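Local structure of biofilm-associated surface protein (7C7U) at residues A[428-431]-A[432-435]; A[477-480]-A[481-485]; A[66-69]-A[70-73]; A[168-172]-A[173-177]. The protein probably acts as a cell wall-anchored adhesin of Staphylococcus aureus that takes part in biofilm formation, with calcium ions bound in its BSP domain. One frame throughout, in Å; residues are numbered along the deposited sequence.

Interaction 1 (A[428-431]-A[432-435]); sequences KTSP and LVGK. With CA (calcium ion), chain G.
The backbone N of L432 donates to the hydroxyl OG of S430 at 2.9 Å, with an N-H...O angle of 151°, the hydroxyl-to-amide link of an ST turn. OG can take this place because it stands opposite the backbone N of S430 (chi1 161°) and swings forward along the chain. The same hydroxyl rests against a methyl of V433, with OG 3.4 Å from CG2. The backbone from S430 to V433 is a type I beta turn, whose fold brings two carbonyls round to one side. S430 O lies 2.4 Å and V433 O 2.3 Å from a calcium ion. D414, D416, E423 and E509 complete the site, while T429 OG1 hydrogen-bonds to E423 OE2 from the second shell. Beside the turn, the P431 ring and the L432 side chain run alongside each other, P431 CG 4.2 Å from L432 CG, and P431 also packs on helix 420-427. The two carbonyl oxygens, S430 O and V433 O, approach to 3.4 Å, an approach that the shared cation makes favourable. Calcium binding thus ties the exit of helix 420-427 to E509 on strand 509-516, and occupancy of the site would be expected to stiffen that junction.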
loop_
_atom_site.group_PDB
_atom_site.type_symbol
_atom_site.label_atom_id
_atom_site.label_comp_id
_atom_site.label_asym_id
_atom_site.label_seq_id
_atom_site.Cartn_x
_atom_site.Cartn_y
_atom_site.Cartn_z
ATOM N N LYS A 428 -5.360 -3.000 20.101
ATOM C CA LYS A 428 -6.421 -2.077 19.710
ATOM C C LYS A 428 -6.056 -0.654 20.112
ATOM O O LYS A 428 -6.872 0.110 20.635
ATOM C CB LYS A 428 -7.763 -2.517 20.280
ATOM C CG LYS A 428 -7.966 -4.008 20.108
ATOM C CD LYS A 428 -9.252 -4.347 19.391
ATOM C CE LYS A 428 -9.404 -5.858 19.286
ATOM N NZ LYS A 428 -10.808 -6.268 19.009
ATOM N N THR A 429 -4.790 -0.317 19.894
ATOM C CA THR A 429 -4.268 1.019 20.103
ATOM C C THR A 429 -3.821 1.579 18.769
ATOM O O THR A 429 -3.507 0.836 17.831
ATOM C CB THR A 429 -3.070 1.033 21.073
ATOM O OG1 THR A 429 -2.152 -0.025 20.724
ATOM C CG2 THR A 429 -3.539 0.851 22.504
ATOM N N SER A 430 -3.749 2.891 18.714
ATOM C CA SER A 430 -3.309 3.535 17.498
ATOM C C SER A 430 -1.842 3.225 17.209
ATOM O O SER A 430 -0.975 3.393 18.088
ATOM C CB SER A 430 -3.516 5.025 17.573
ATOM O OG SER A 430 -2.711 5.651 16.604
ATOM N N PRO A 431 -1.530 2.765 15.994
ATOM C CA PRO A 431 -0.142 2.587 15.562
ATOM C C PRO A 431 0.538 3.891 15.181
ATOM O O PRO A 431 1.691 3.877 14.721
ATOM C CB PRO A 431 -0.306 1.678 14.331
ATOM C CG PRO A 431 -1.607 2.198 13.700
ATOM C CD PRO A 431 -2.488 2.632 14.876
ATOM N N LEU A 432 -0.182 5.005 15.291
ATOM C CA LEU A 432 0.338 6.326 14.991
ATOM C C LEU A 432 0.626 7.129 16.250
ATOM O O LEU A 432 1.028 8.292 16.148
ATOM C CB LEU A 432 -0.657 7.085 14.102
ATOM C CG LEU A 432 -1.115 6.283 12.884
ATOM C CD1 LEU A 432 -2.067 7.082 11.981
ATOM C CD2 LEU A 432 0.110 5.820 12.110
ATOM N N VAL A 433 0.415 6.540 17.426
ATOM C CA VAL A 433 0.505 7.254 18.698
ATOM C C VAL A 433 1.398 6.438 19.632
ATOM O O VAL A 433 0.999 5.363 20.091
ATOM C CB VAL A 433 -0.875 7.485 19.331
ATOM C CG1 VAL A 433 -0.736 8.146 20.736
ATOM C CG2 VAL A 433 -1.763 8.318 18.412
ATOM N N GLY A 434 2.585 6.956 19.932
ATOM C CA GLY A 434 3.497 6.303 20.857
ATOM C C GLY A 434 3.107 6.401 22.326
ATOM O O GLY A 434 1.944 6.629 22.665
ATOM N N LYS A 435 4.079 6.212 23.209
ATOM C CA LYS A 435 3.826 6.138 24.645
ATOM C C LYS A 435 3.834 7.537 25.257
ATOM O O LYS A 435 4.813 8.278 25.092
ATOM C CB LYS A 435 4.869 5.267 25.322
ATOM C CG LYS A 435 4.573 4.907 26.771
ATOM C CD LYS A 435 5.712 4.113 27.353
ATOM C CE LYS A 435 5.365 3.560 28.724
ATOM N NZ LYS A 435 6.588 3.009 29.392
HETATM CA CA CA G . 1.036 3.124 19.423
#

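Interaction 2 (A[477-480]-A[481-485]); sequences TVNS and DGTFS
A type I beta turn runs from N479 to G482, closed by G482 N donating to N479 O at 3.0 Å from well above the carbonyl plane. G482 then takes a positive phi of 94°, and the chain returns far enough for N479 N to donate to T483 O at 2.9 Å. Beyond this pair a water spans the two arms, donating a hydrogen bond to T477 O and accepting one from S485 N. Side chains brace the turn on one flank. T483 OG1 lies between its backbone N and carbonyl carbon (chi1 62°), which turns it toward both N479 and D481. N479 ND2 meets it at 2.7 Å, in the amide plane and nearly straight (171°). That hydroxyl in turn donates to D481 OD1 at 2.7 Å, on the syn side of the carboxylate, while T483 N reaches OD1 at 3.0 Å from above the carboxylate plane. Elsewhere V478 CG1 meets the edge of the F484 ring, 4.3 Å from CD2, and F484 packs against I498 and I500 of strand 494-501. The bond from T483 N to D481 OD1 defines an Asx turn, set between strands 472-477 and 483-487, the two outermost strands of a seven-stranded mixed sheet.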
loop_
_atom_site.group_PDB
_atom_site.type_symbol
_atom_site.label_atom_id
_atom_site.label_comp_id
_atom_site.label_asym_id
_atom_site.label_seq_id
_atom_site.Cartn_x
_atom_site.Cartn_y
_atom_site.Cartn_z
ATOM N N THR A 477 -7.149 18.503 25.272
ATOM C CA THR A 477 -6.811 18.129 23.904
ATOM C C THR A 477 -5.301 18.199 23.716
ATOM O O THR A 477 -4.669 19.211 24.045
ATOM C CB THR A 477 -7.511 19.031 22.879
ATOM O OG1 THR A 477 -8.929 18.895 23.012
ATOM C CG2 THR A 477 -7.113 18.630 21.449
ATOM N N VAL A 478 -4.729 17.123 23.176
ATOM C CA VAL A 478 -3.311 17.120 22.843
ATOM C C VAL A 478 -3.081 18.039 21.653
ATOM O O VAL A 478 -3.807 17.975 20.650
ATOM C CB VAL A 478 -2.826 15.690 22.545
ATOM C CG1 VAL A 478 -1.296 15.645 22.411
ATOM C CG2 VAL A 478 -3.304 14.728 23.619
ATOM N N ASN A 479 -2.081 18.914 21.768
ATOM C CA ASN A 479 -1.703 19.782 20.661
ATOM C C ASN A 479 -1.141 18.953 19.509
ATOM O O ASN A 479 -0.763 17.791 19.677
ATOM C CB ASN A 479 -0.672 20.811 21.121
ATOM C CG ASN A 479 -1.096 21.519 22.386
ATOM O OD1 ASN A 479 -2.217 22.022 22.471
ATOM N ND2 ASN A 479 -0.211 21.549 23.389
ATOM N N SER A 480 -1.078 19.571 18.325
ATOM C CA SER A 480 -0.663 18.800 17.154
ATOM C C SER A 480 0.796 18.364 17.259
ATOM O O SER A 480 1.168 17.324 16.708
ATOM C CB SER A 480 -0.892 19.598 15.868
ATOM O OG SER A 480 0.166 20.510 15.639
ATOM N N ASP A 481 1.625 19.103 17.999
ATOM C CA ASP A 481 3.025 18.727 18.174
ATOM C C ASP A 481 3.232 17.647 19.247
ATOM O O ASP A 481 4.380 17.333 19.576
ATOM C CB ASP A 481 3.875 19.967 18.492
ATOM C CG ASP A 481 3.536 20.607 19.848
ATOM O OD1 ASP A 481 2.643 20.108 20.576
ATOM O OD2 ASP A 481 4.165 21.639 20.180
ATOM N N GLY A 482 2.158 17.074 19.793
ATOM C CA GLY A 482 2.267 16.047 20.800
ATOM C C GLY A 482 2.215 16.534 22.239
ATOM O O GLY A 482 1.968 15.724 23.135
ATOM N N THR A 483 2.454 17.816 22.495
ATOM C CA THR A 483 2.446 18.297 23.877
ATOM C C THR A 483 1.023 18.379 24.430
ATOM O O THR A 483 0.042 18.505 23.690
ATOM C CB THR A 483 3.098 19.676 23.987
ATOM O OG1 THR A 483 2.349 20.622 23.216
ATOM C CG2 THR A 483 4.537 19.638 23.508
ATOM N N PHE A 484 0.921 18.327 25.764
ATOM C CA PHE A 484 -0.365 18.501 26.423
ATOM C C PHE A 484 -0.178 19.142 27.797
ATOM O O PHE A 484 0.883 19.050 28.422
ATOM C CB PHE A 484 -1.135 17.181 26.555
ATOM C CG PHE A 484 -0.341 16.065 27.174
ATOM C CD1 PHE A 484 -0.236 15.952 28.555
ATOM C CD2 PHE A 484 0.264 15.103 26.380
ATOM C CE1 PHE A 484 0.489 14.916 29.127
ATOM C CE2 PHE A 484 0.980 14.071 26.945
ATOM C CZ PHE A 484 1.092 13.974 28.317
ATOM N N SER A 485 -1.248 19.785 28.254
ATOM C CA SER A 485 -1.310 20.476 29.546
ATOM C C SER A 485 -2.712 20.224 30.084
ATOM O O SER A 485 -3.678 20.829 29.606
ATOM C CB SER A 485 -1.026 21.962 29.395
ATOM O OG SER A 485 0.160 22.160 28.644
HETATM O O HOH W 1 -3.263 20.189 26.208
#

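Interaction 3 (A[66-69]-A[70-73]); sequences SGNR and YKID
R69 and Y70 form a local CH-pi contact at the surface, where the loop after strand 52-61 runs into strand 70-76. The two side chains travel alongside each other in the same direction. R69 CD lies over one face of the tyrosine ring, 4.1 Å from its centroid and displaced toward the rim. Farther out, Y70 OH sits over the centre of the guanidinium, 3.5 Å from R69 CZ, and the guanidinium and ring planes are only 10° apart. The chain of R69 is fully extended from its first torsion onward (chi1 -179°), and this straightness carries CD over the ring and the guanidinium on to the hydroxyl. The polar ends are anchored elsewhere: R69 NH2 in a salt bridge with D171, and Y70 OH by a hydrogen bond with N29. N68 and K71 also lie side by side; K71 bends at its second torsion (chi2 -95°), which brings CE to 3.1 Å from N68 O before NZ continues to a hydrogen bond with N117. Two waters finish the corner. Both donate to G67 O, at 2.9 and 3.0 Å; the second accepts from Y70 N at 3.3 Å, whereas the first has just a weak bond to Y70 O. Contact between the segments thus draws on the CH-pi touch, the guanidinium over the phenol oxygen and bridging water. With the guanidinium nearly parallel to the ring and over its hydroxyl while its charge is paired with D171, the tyrosine probably steadies the orientation in which the arginine meets that carboxylate.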
loop_
_atom_site.group_PDB
_atom_site.type_symbol
_atom_site.label_atom_id
_atom_site.label_comp_id
_atom_site.label_asym_id
_atom_site.label_seq_id
_atom_site.Cartn_x
_atom_site.Cartn_y
_atom_site.Cartn_z
ATOM N N SER A 66 -1.266 16.777 -22.703
ATOM C CA SER A 66 -0.011 17.441 -23.052
ATOM C C SER A 66 0.969 17.463 -21.871
ATOM O O SER A 66 0.566 17.433 -20.702
ATOM C CB SER A 66 -0.284 18.868 -23.537
ATOM O OG SER A 66 -1.161 19.554 -22.659
ATOM N N GLY A 67 2.256 17.522 -22.191
ATOM C CA GLY A 67 3.302 17.535 -21.193
ATOM C C GLY A 67 3.882 16.153 -20.955
ATOM O O GLY A 67 3.407 15.140 -21.469
ATOM N N ASN A 68 4.931 16.116 -20.139
ATOM C CA ASN A 68 5.578 14.867 -19.763
ATOM C C ASN A 68 5.243 14.447 -18.337
ATOM O O ASN A 68 5.977 13.651 -17.743
ATOM C CB ASN A 68 7.095 14.968 -19.955
ATOM C CG ASN A 68 7.736 15.998 -19.045
ATOM O OD1 ASN A 68 7.211 17.100 -18.868
ATOM N ND2 ASN A 68 8.875 15.644 -18.457
ATOM N N ARG A 69 4.153 14.973 -17.770
ATOM C CA ARG A 69 3.800 14.614 -16.401
ATOM C C ARG A 69 3.482 13.130 -16.279
ATOM O O ARG A 69 3.932 12.467 -15.336
ATOM C CB ARG A 69 2.608 15.435 -15.916
ATOM C CG ARG A 69 2.222 15.121 -14.476
ATOM C CD ARG A 69 0.946 15.823 -14.059
ATOM N NE ARG A 69 0.527 15.414 -12.723
ATOM C CZ ARG A 69 -0.440 16.006 -12.029
ATOM N NH1 ARG A 69 -1.089 17.041 -12.547
ATOM N NH2 ARG A 69 -0.754 15.567 -10.817
ATOM N N TYR A 70 2.733 12.579 -17.231
ATOM C CA TYR A 70 2.233 11.217 -17.118
ATOM C C TYR A 70 3.077 10.279 -17.970
ATOM O O TYR A 70 3.319 10.544 -19.152
ATOM C CB TYR A 70 0.760 11.150 -17.511
ATOM C CG TYR A 70 -0.124 11.866 -16.521
ATOM C CD1 TYR A 70 -0.281 11.377 -15.239
ATOM C CD2 TYR A 70 -0.781 13.043 -16.862
ATOM C CE1 TYR A 70 -1.075 12.024 -14.322
ATOM C CE2 TYR A 70 -1.587 13.709 -15.940
ATOM C CZ TYR A 70 -1.728 13.189 -14.676
ATOM O OH TYR A 70 -2.514 13.822 -13.741
ATOM N N LYS A 71 3.504 9.176 -17.364
ATOM C CA LYS A 71 4.435 8.237 -17.964
ATOM C C LYS A 71 3.782 6.871 -18.117
ATOM O O LYS A 71 2.828 6.534 -17.420
ATOM C CB LYS A 71 5.694 8.090 -17.100
ATOM C CG LYS A 71 6.287 9.406 -16.604
ATOM C CD LYS A 71 7.377 9.861 -17.556
ATOM C CE LYS A 71 7.884 11.248 -17.211
ATOM N NZ LYS A 71 8.616 11.843 -18.371
ATOM N N ILE A 72 4.318 6.079 -19.038
ATOM C CA ILE A 72 3.927 4.683 -19.188
ATOM C C ILE A 72 4.964 3.836 -18.462
ATOM O O ILE A 72 6.167 3.960 -18.717
ATOM C CB ILE A 72 3.815 4.298 -20.669
ATOM C CG1 ILE A 72 2.664 5.064 -21.322
ATOM C CG2 ILE A 72 3.631 2.800 -20.833
ATOM C CD1 ILE A 72 2.653 4.886 -22.826
ATOM N N ASP A 73 4.512 3.001 -17.532
ATOM C CA ASP A 73 5.405 2.161 -16.744
ATOM C C ASP A 73 5.121 0.700 -17.027
ATOM O O ASP A 73 3.968 0.259 -16.951
ATOM C CB ASP A 73 5.277 2.429 -15.240
ATOM C CG ASP A 73 6.115 3.589 -14.808
ATOM O OD1 ASP A 73 6.551 4.318 -15.716
ATOM O OD2 ASP A 73 6.384 3.757 -13.594
HETATM O O HOH W 2 4.021 12.319 -21.946
HETATM O O HOH W 3 1.215 14.137 -19.678
#

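Interaction 4 (A[168-172]-A[173-177]); sequences FVRDS and RENKI
The ring of F168 carries I177 CD1 over one face, in a CH-pi contact 4.1 Å from the centroid. I177 crosses the phenylalanine at about a right angle, its CG1 closing to 3.5 Å from F168 CE2. The next flat pair is looser: the guanidinium of R170 and the amide of N175 are turned 77° apart, and NH2 reaches N175 OD1 obliquely in a weak bond of 3.1 Å. R170 NE has a stronger partner in E115. The carboxylates of D171 and E174 lie 29° from parallel, with D171 OD2 3.5 Å from E174 OE2. These residues belong to the antiparallel hairpin of strands 163-171 and 176-178, in which R170 and I177 form a non-hydrogen-bonded pair and D171 and K176 a hydrogen-bonded one. D171 N donates to K176 O at 2.9 Å, while D171 O is approached by three amides, all weakly: those of E174, N175 and K176. N175, with positive phi, and K176 both face D171, a G1 beta bulge. The D171 carboxylate stands beside its own carbonyl carbon (chi1 -179°) and leans over the turn, where OD1 accepts from E174 N at 3.2 Å, well above the carboxylate plane, and more weakly from R173 N. The nearness of two acids would probably be unfavourable alone. R69 probably offsets it, with a salt bridge to D171 OD2 and a long, weak ion pair to E174, and E174 OE1 is hydrogen-bonded to T27 OG1; the balance suggests that D171 stays ionised while organising the turn.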
loop_
_atom_site.group_PDB
_atom_site.type_symbol
_atom_site.label_atom_id
_atom_site.label_comp_id
_atom_site.label_asym_id
_atom_site.label_seq_id
_atom_site.Cartn_x
_atom_site.Cartn_y
_atom_site.Cartn_z
ATOM N N PHE A 168 0.963 0.465 -16.292
ATOM C CA PHE A 168 0.116 1.533 -15.778
ATOM C C PHE A 168 0.712 2.869 -16.191
ATOM O O PHE A 168 1.865 2.959 -16.626
ATOM C CB PHE A 168 -0.027 1.461 -14.248
ATOM C CG PHE A 168 1.285 1.382 -13.513
ATOM C CD1 PHE A 168 1.914 0.153 -13.324
ATOM C CD2 PHE A 168 1.875 2.523 -12.968
ATOM C CE1 PHE A 168 3.122 0.062 -12.638
ATOM C CE2 PHE A 168 3.080 2.439 -12.263
ATOM C CZ PHE A 168 3.705 1.206 -12.105
ATOM N N VAL A 169 -0.104 3.905 -16.046
ATOM C CA VAL A 169 0.342 5.284 -16.164
ATOM C C VAL A 169 0.743 5.767 -14.773
ATOM O O VAL A 169 -0.007 5.591 -13.806
ATOM C CB VAL A 169 -0.763 6.170 -16.767
ATOM C CG1 VAL A 169 -0.360 7.640 -16.749
ATOM C CG2 VAL A 169 -1.079 5.723 -18.190
ATOM N N ARG A 170 1.938 6.340 -14.664
ATOM C CA ARG A 170 2.415 6.915 -13.414
ATOM C C ARG A 170 2.327 8.432 -13.485
ATOM O O ARG A 170 2.794 9.040 -14.453
ATOM C CB ARG A 170 3.855 6.500 -13.116
ATOM C CG ARG A 170 4.320 6.849 -11.667
ATOM C CD ARG A 170 5.736 6.348 -11.391
ATOM N NE ARG A 170 6.731 6.954 -12.283
ATOM C CZ ARG A 170 7.426 8.057 -12.013
ATOM N NH1 ARG A 170 8.304 8.514 -12.895
ATOM N NH2 ARG A 170 7.277 8.689 -10.848
ATOM N N ASP A 171 1.725 9.030 -12.461
ATOM C CA ASP A 171 1.772 10.475 -12.229
ATOM C C ASP A 171 3.152 10.785 -11.677
ATOM O O ASP A 171 3.447 10.495 -10.514
ATOM C CB ASP A 171 0.659 10.884 -11.265
ATOM C CG ASP A 171 0.612 12.400 -10.980
ATOM O OD1 ASP A 171 1.613 13.121 -11.206
ATOM O OD2 ASP A 171 -0.451 12.859 -10.508
ATOM N N SER A 172 4.022 11.359 -12.510
ATOM C CA SER A 172 5.394 11.590 -12.067
ATOM C C SER A 172 5.491 12.734 -11.068
ATOM O O SER A 172 6.500 12.836 -10.361
ATOM C CB SER A 172 6.314 11.863 -13.252
ATOM O OG SER A 172 6.018 13.116 -13.823
ATOM N N ARG A 173 4.477 13.601 -10.997
ATOM C CA ARG A 173 4.482 14.633 -9.967
ATOM C C ARG A 173 4.207 14.030 -8.594
ATOM O O ARG A 173 4.830 14.425 -7.602
ATOM C CB ARG A 173 3.460 15.722 -10.299
ATOM C CG ARG A 173 3.428 16.867 -9.278
ATOM C CD ARG A 173 2.376 17.910 -9.622
ATOM N NE ARG A 173 2.522 18.423 -10.983
ATOM C CZ ARG A 173 1.693 19.304 -11.538
ATOM N NH1 ARG A 173 0.663 19.769 -10.844
ATOM N NH2 ARG A 173 1.890 19.715 -12.787
ATOM N N GLU A 174 3.310 13.044 -8.519
ATOM C CA GLU A 174 2.930 12.452 -7.244
ATOM C C GLU A 174 3.584 11.099 -6.977
ATOM O O GLU A 174 3.487 10.600 -5.846
ATOM C CB GLU A 174 1.406 12.291 -7.164
ATOM C CG GLU A 174 0.607 13.522 -7.550
ATOM C CD GLU A 174 -0.888 13.321 -7.346
ATOM O OE1 GLU A 174 -1.288 12.193 -6.987
ATOM O OE2 GLU A 174 -1.664 14.284 -7.538
ATOM N N ASN A 175 4.270 10.515 -7.963
ATOM C CA ASN A 175 4.793 9.148 -7.873
ATOM C C ASN A 175 3.697 8.174 -7.439
ATOM O O ASN A 175 3.886 7.339 -6.554
ATOM C CB ASN A 175 5.999 9.075 -6.929
ATOM C CG ASN A 175 6.775 7.760 -7.051
ATOM O OD1 ASN A 175 6.856 7.167 -8.131
ATOM N ND2 ASN A 175 7.353 7.305 -5.938
ATOM N N LYS A 176 2.535 8.287 -8.083
ATOM C CA LYS A 176 1.399 7.412 -7.822
ATOM C C LYS A 176 0.896 6.790 -9.116
ATOM O O LYS A 176 1.115 7.315 -10.210
ATOM C CB LYS A 176 0.253 8.158 -7.133
ATOM C CG LYS A 176 0.678 8.839 -5.839
ATOM C CD LYS A 176 -0.488 8.913 -4.886
ATOM C CE LYS A 176 -0.021 9.172 -3.463
ATOM N NZ LYS A 176 -1.149 9.017 -2.514
ATOM N N ILE A 177 0.193 5.665 -8.966
ATOM C CA ILE A 177 -0.433 4.974 -10.090
ATOM C C ILE A 177 -1.819 5.558 -10.321
ATOM O O ILE A 177 -2.638 5.629 -9.395
ATOM C CB ILE A 177 -0.520 3.459 -9.833
ATOM C CG1 ILE A 177 0.872 2.865 -9.610
ATOM C CG2 ILE A 177 -1.235 2.755 -10.990
ATOM C CD1 ILE A 177 0.836 1.476 -9.012
#

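How the interactions relate
Interactions 3 and 4 belong to one sheet, in which strands 70-76 and 163-171 are neighbours; their centres are about 8 Å apart. R69 joins the two directly, through its salt bridge to D171 and through R69 O, 2.7 Å from S172 OG. Interaction 3 is a surface contact, whereas interaction 4 is partly buried, apolar along the strands at F168 and I177 and charged at the turn. Interactions 1 and 2 lie in a later part of the chain, with centres about 15 Å apart and no touch. Interaction 1 is buried and organised by a metal ion; interaction 2, partly buried, holds its turn through backbone and side-chain hydrogen bonds. Interactions 1 and 3 lie on opposite sides of the chain's centre.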